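Local coordinates for flagellar motor switch protein FliG (Thermotoga maritima, PDB 3AJC) that probably forms part of the switch complex at the base of the flagellar basal body, which contacts chemotaxis proteins and the motor components that determine the direction of rotation, at residues Thr105-Lys108 and Lys109-Lys113; Asp151-Asp154 and Leu155-Leu159; Pro191-Leu194 and Lys195-Glu198. All coordinates share one frame; numbering follows the deposited sequence.

Contact 1: Thr105-Lys108 and Lys109-Lys113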
# COMPACT_ATOMS: atom_id res chain seq x y z
N THR A 105 10.48 12.17 5.97
CA THR A 105 10.67 12.59 7.35
C THR A 105 9.47 12.27 8.24
O THR A 105 9.60 11.56 9.23
CB THR A 105 10.95 14.10 7.43
OG1 THR A 105 12.13 14.39 6.67
CG2 THR A 105 11.15 14.53 8.87
N THR A 106 8.31 12.80 7.89
CA THR A 106 7.12 12.54 8.68
C THR A 106 6.84 11.03 8.77
O THR A 106 6.52 10.53 9.84
CB THR A 106 5.88 13.26 8.09
OG1 THR A 106 6.11 14.67 8.07
CG2 THR A 106 4.66 13.00 8.93
N GLU A 107 6.97 10.31 7.65
CA GLU A 107 6.73 8.87 7.61
C GLU A 107 7.63 8.14 8.60
O GLU A 107 7.17 7.25 9.34
CB GLU A 107 6.95 8.35 6.18
CG GLU A 107 6.58 6.89 5.92
CD GLU A 107 7.61 5.92 6.47
OE1 GLU A 107 8.82 6.21 6.34
OE2 GLU A 107 7.21 4.87 7.01
N LYS A 108 8.90 8.52 8.63
CA LYS A 108 9.89 7.92 9.53
C LYS A 108 9.54 8.16 10.99
O LYS A 108 9.71 7.27 11.82
CB LYS A 108 11.27 8.49 9.25
CG LYS A 108 12.26 7.50 8.68
CD LYS A 108 11.88 7.03 7.28
CE LYS A 108 13.03 6.24 6.65
NZ LYS A 108 12.69 5.74 5.30
N LYS A 109 9.06 9.35 11.31
CA LYS A 109 8.69 9.67 12.69
C LYS A 109 7.49 8.84 13.16
O LYS A 109 7.45 8.36 14.29
CB LYS A 109 8.35 11.16 12.82
CG LYS A 109 9.52 12.10 12.57
CD LYS A 109 9.07 13.55 12.75
CE LYS A 109 10.23 14.52 12.69
NZ LYS A 109 9.76 15.90 13.01
N ILE A 110 6.50 8.68 12.29
CA ILE A 110 5.33 7.89 12.65
C ILE A 110 5.67 6.41 12.81
O ILE A 110 5.17 5.73 13.71
CB ILE A 110 4.22 8.03 11.59
CG1 ILE A 110 3.69 9.47 11.57
CG2 ILE A 110 3.12 7.02 11.86
CD1 ILE A 110 2.60 9.74 10.53
N MET A 111 6.54 5.92 11.92
CA MET A 111 6.93 4.52 11.95
C MET A 111 7.78 4.21 13.18
O MET A 111 7.59 3.18 13.82
CB MET A 111 7.69 4.15 10.67
CG MET A 111 8.04 2.65 10.53
SD MET A 111 6.62 1.53 10.73
CE MET A 111 5.84 1.51 9.04
N ASP A 112 8.70 5.11 13.52
CA ASP A 112 9.54 4.92 14.69
C ASP A 112 8.69 4.86 15.95
O ASP A 112 8.93 4.03 16.83
CB ASP A 112 10.57 6.06 14.83
CG ASP A 112 11.74 5.92 13.87
OD1 ASP A 112 11.88 4.84 13.24
OD2 ASP A 112 12.52 6.88 13.75
N LYS A 113 7.69 5.72 16.05
CA LYS A 113 6.83 5.70 17.22
C LYS A 113 6.01 4.41 17.28
O LYS A 113 5.88 3.81 18.34
CB LYS A 113 5.89 6.91 17.25
CG LYS A 113 5.14 7.00 18.57
CD LYS A 113 4.00 7.99 18.56
CE LYS A 113 3.35 8.11 19.94
NZ LYS A 113 2.09 8.92 19.91
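The Lys-109 side chain lies alongside that of Thr-105, one turn earlier in helix 104-117, both pointing the same way. Its backbone N donates to Thr-105 O (3.1 Å, N-H...O angle 156°), and its side-chain CG lies 3.4 Å from the same Thr-105 O. With CG anti to its own carbonyl carbon (chi1 -65°) and the rest extended, the lysine runs beside Thr-105, where CE meets CG2 of the threonine at 3.9 Å. Lys-108 contributes mainly through its backbone: its O accepts from Asp-112 N at 2.9 Å, while the Asp-112 carboxylate carbon CG comes within 3.2 Å of that Lys-108 O. Glu-107 is buried. Its chain, bent at chi2 (-76°), lies alongside Met-111, with Glu-107 OE2 3.8 Å from Met-111 CB, and both side chains also touch Met-99 of helix 92-100. On the next face, Thr-106 CG2 faces Ile-110 CD1 at 4.2 Å, next to helix 49-60, and Thr-106 OG1 is hydrogen-bonded to Asp-103. All four hydrogen bonds across the segments are thus main-chain, i to i+4, while the side chains meet by van der Waals contact, partly carbon on carbon and partly a carboxylate oxygen beside Met-111.

Contact 2: Asp151-Asp154 and Leu155-Leu159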
# COMPACT_ATOMS: atom_id res chain seq x y z
N ASP A 151 2.92 -15.98 -13.67
CA ASP A 151 2.65 -16.41 -15.04
C ASP A 151 3.15 -15.36 -16.03
O ASP A 151 3.23 -14.16 -15.72
CB ASP A 151 1.16 -16.67 -15.27
CG ASP A 151 0.31 -15.42 -15.11
OD1 ASP A 151 -0.03 -14.78 -16.13
OD2 ASP A 151 -0.01 -15.07 -13.96
N THR A 152 3.50 -15.83 -17.22
CA THR A 152 4.02 -14.98 -18.27
C THR A 152 3.25 -13.70 -18.53
O THR A 152 3.84 -12.62 -18.58
CB THR A 152 4.12 -15.75 -19.60
OG1 THR A 152 4.96 -16.89 -19.42
CG2 THR A 152 4.67 -14.86 -20.72
N ARG A 153 1.93 -13.81 -18.69
CA ARG A 153 1.15 -12.62 -19.00
C ARG A 153 1.13 -11.57 -17.89
O ARG A 153 1.18 -10.37 -18.17
CB ARG A 153 -0.28 -12.99 -19.38
CG ARG A 153 -1.07 -11.80 -19.92
CD ARG A 153 -2.23 -12.26 -20.78
NE ARG A 153 -2.72 -11.18 -21.64
CZ ARG A 153 -3.48 -10.17 -21.22
NH1 ARG A 153 -3.85 -10.10 -19.95
NH2 ARG A 153 -3.84 -9.23 -22.08
N ASP A 154 1.04 -12.00 -16.65
CA ASP A 154 1.03 -11.04 -15.56
C ASP A 154 2.38 -10.32 -15.50
O ASP A 154 2.44 -9.12 -15.24
CB ASP A 154 0.73 -11.72 -14.24
CG ASP A 154 -0.75 -11.98 -14.07
OD1 ASP A 154 -1.55 -11.08 -14.41
OD2 ASP A 154 -1.11 -13.07 -13.58
N LEU A 155 3.44 -11.06 -15.77
CA LEU A 155 4.78 -10.49 -15.75
C LEU A 155 4.88 -9.43 -16.84
O LEU A 155 5.34 -8.32 -16.59
CB LEU A 155 5.81 -11.59 -15.98
CG LEU A 155 7.27 -11.34 -15.62
CD1 LEU A 155 7.37 -10.61 -14.27
CD2 LEU A 155 8.02 -12.68 -15.57
N ALA A 156 4.45 -9.77 -18.05
CA ALA A 156 4.52 -8.83 -19.16
C ALA A 156 3.75 -7.55 -18.85
O ALA A 156 4.26 -6.45 -19.08
CB ALA A 156 3.98 -9.48 -20.43
N LEU A 157 2.54 -7.70 -18.33
CA LEU A 157 1.71 -6.55 -17.97
C LEU A 157 2.41 -5.70 -16.92
O LEU A 157 2.55 -4.48 -17.08
CB LEU A 157 0.37 -7.02 -17.42
CG LEU A 157 -0.59 -7.64 -18.44
CD1 LEU A 157 -1.77 -8.34 -17.75
CD2 LEU A 157 -1.07 -6.55 -19.35
N ALA A 158 2.85 -6.34 -15.85
CA ALA A 158 3.52 -5.65 -14.76
C ALA A 158 4.75 -4.87 -15.22
O ALA A 158 5.05 -3.79 -14.69
CB ALA A 158 3.91 -6.66 -13.68
N LEU A 159 5.45 -5.40 -16.22
CA LEU A 159 6.66 -4.77 -16.73
C LEU A 159 6.39 -3.52 -17.57
O LEU A 159 7.24 -2.64 -17.67
CB LEU A 159 7.49 -5.78 -17.53
CG LEU A 159 8.18 -6.84 -16.68
CD1 LEU A 159 8.89 -7.86 -17.56
CD2 LEU A 159 9.16 -6.15 -15.76
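Leu-157 rises one turn after Arg-153 and is the more closely packed partner of the pair. Its CG sits 3.3 Å from Arg-153 O, the oxygen that also accepts from Leu-157 N at 3.0 Å with an N-H...O angle of 168°. Ala-158 repeats the pattern: its N bonds to Asp-154 O at 2.9 Å and its CB lies 3.3 Å from that same Asp-154 O. Leu-155, Ala-156, Leu-157 and Ala-158 are all buried, so the compact part of this helix is aliphatic and close to the main chain.

The exposed side is looser. Arg-153 leaves with CG anti to its backbone N (chi1 -171°) and stays extended as far as NE, a course that takes the guanidinium over the next turn, where NH1 passes 3.5 Å from Leu-157 CD1. The two side chains run at a slant to each other, and the methyl meets the guanidinium obliquely; beyond this, NE has a weak, long ion pair with Glu-185. At the start of the helix, Asp-151 is the N-cap. Its OD1 accepts a capping bond from Asp-154 N at 3.0 Å, the donor meeting it from above the carboxylate plane, 52° out of it.

Helix 152-159 lies between two longer helices. Ala-156 and Leu-159 pack on Leu-182 of helix 176-187, whereas Leu-157 and Ala-158 touch Ala-200 and Ile-204 of helix 194-213, whose Gln-201 NE2 bonds to Ala-158 O.

Contact 3: Pro191-Leu194 and Lys195-Glu198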
# COMPACT_ATOMS: atom_id res chain seq x y z
N PRO A 191 -0.94 -2.49 -26.89
CA PRO A 191 -1.39 -1.59 -25.83
C PRO A 191 -2.37 -2.26 -24.87
O PRO A 191 -3.16 -3.12 -25.28
CB PRO A 191 -2.03 -0.43 -26.60
CG PRO A 191 -1.28 -0.44 -27.90
CD PRO A 191 -1.25 -1.92 -28.21
N VAL A 192 -2.32 -1.87 -23.61
CA VAL A 192 -3.19 -2.46 -22.61
C VAL A 192 -3.75 -1.42 -21.65
O VAL A 192 -3.17 -0.36 -21.46
CB VAL A 192 -2.44 -3.53 -21.78
CG1 VAL A 192 -1.92 -4.63 -22.70
CG2 VAL A 192 -1.28 -2.90 -21.03
N ARG A 193 -4.89 -1.75 -21.04
CA ARG A 193 -5.52 -0.85 -20.09
C ARG A 193 -4.57 -0.66 -18.90
O ARG A 193 -3.99 -1.62 -18.38
CB ARG A 193 -6.83 -1.45 -19.58
CG ARG A 193 -7.89 -1.75 -20.64
CD ARG A 193 -8.85 -0.58 -20.85
NE ARG A 193 -10.18 -1.06 -21.24
CZ ARG A 193 -11.20 -0.28 -21.58
NH1 ARG A 193 -11.05 1.04 -21.59
NH2 ARG A 193 -12.37 -0.82 -21.91
N LEU A 194 -4.41 0.59 -18.48
CA LEU A 194 -3.53 0.90 -17.36
C LEU A 194 -3.88 0.13 -16.09
O LEU A 194 -2.99 -0.23 -15.32
CB LEU A 194 -3.58 2.40 -17.05
CG LEU A 194 -2.88 2.84 -15.75
CD1 LEU A 194 -1.40 2.48 -15.83
CD2 LEU A 194 -3.07 4.34 -15.53
N LYS A 195 -5.16 -0.15 -15.88
CA LYS A 195 -5.54 -0.87 -14.67
C LYS A 195 -5.11 -2.34 -14.70
O LYS A 195 -5.01 -2.97 -13.65
CB LYS A 195 -7.04 -0.75 -14.41
CG LYS A 195 -7.92 -1.58 -15.32
CD LYS A 195 -7.83 -1.11 -16.77
CE LYS A 195 -8.26 0.35 -16.93
NZ LYS A 195 -7.17 1.23 -17.45
N ASP A 196 -4.87 -2.89 -15.89
CA ASP A 196 -4.43 -4.28 -15.99
C ASP A 196 -2.98 -4.36 -15.52
O ASP A 196 -2.58 -5.31 -14.86
CB ASP A 196 -4.52 -4.79 -17.43
CG ASP A 196 -5.94 -4.78 -17.98
OD1 ASP A 196 -6.86 -5.28 -17.30
OD2 ASP A 196 -6.13 -4.26 -19.10
N VAL A 197 -2.21 -3.34 -15.89
CA VAL A 197 -0.81 -3.26 -15.50
C VAL A 197 -0.81 -3.18 -13.98
O VAL A 197 -0.01 -3.83 -13.31
CB VAL A 197 -0.17 -1.99 -16.10
CG1 VAL A 197 1.19 -1.73 -15.48
CG2 VAL A 197 -0.03 -2.17 -17.60
N GLU A 198 -1.74 -2.40 -13.45
CA GLU A 198 -1.89 -2.21 -12.01
C GLU A 198 -2.21 -3.47 -11.22
O GLU A 198 -1.57 -3.73 -10.20
CB GLU A 198 -2.96 -1.15 -11.74
CG GLU A 198 -2.42 0.27 -11.76
CD GLU A 198 -1.48 0.55 -10.59
OE1 GLU A 198 -0.85 1.63 -10.57
OE2 GLU A 198 -1.40 -0.32 -9.68
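A hydrophobic staple brackets the N-terminus of helix 194-213: Val-192, the residue before the N-cap Arg-193, touches Val-197, the fourth residue of the helix. The evidence is a methyl-to-methyl approach of 3.7 Å between Val-192 CG2 and Val-197 CG2, the two side chains crossing at about a right angle. Val-192 brings this methyl across by placing it between its backbone N and carbonyl carbon (chi1 -59°), a sterically demanding site, while CG1 packs on Leu-157 of helix 152-159. Val-197 is buried, and its CB also packs 3.4 Å from Leu-194 O.

Between the two valines the chain turns into the helix. Arg-193 O accepts from Asp-196 N at 2.9 Å, but the N-H...O angle is only 144° and the donor stands 55° above the carbonyl plane, the bent form of a bond spanning three residues. The next bond, Glu-198 N to Leu-194 O at 3.1 Å, spans four residues and is straighter, so the regular alpha-helical pattern begins at Leu-194. The Asp-196 carboxylate turns back over Arg-193, its OD2 lying against Arg-193 CB with CG a little farther off. No salt bridge follows, since Arg-193 NE is 5.6 Å from Asp-196 OD2. An acid in the first turn should nevertheless suit the positive end of the helix dipole. Lys-195 also folds back toward Arg-193, though carbons there come too close for its modelled course to be trusted.

Contact between the residue before the N-cap, Val-192, and the fourth helical residue, Val-197, is what defines the hydrophobic staple, here at the start of a long helix in the FliG C-terminal domain.

Contact 1 stands apart: its centre lies about 34 Å from that of contact 2 and 33 Å from that of contact 3, across the chain's centre, on a helix packed against helix 49-60. Contacts 2 and 3 share the C-terminal domain, with centres about 11 Å apart, and they touch: Leu-157 CD2 meets Val-192 CG1 at 4.0 Å, and Leu-157 O lies 3.5 Å from Val-197 CG1. Contacts 1 and 2 are partly buried, contact 3 mostly surface. Contact 1, wholly within helix 104-117, and contact 2 each have four i to i+4 bonds, contact 2 adding a carboxylate cap; contact 3 has one i to i+3 and one i to i+4 bond, beside its valine staple.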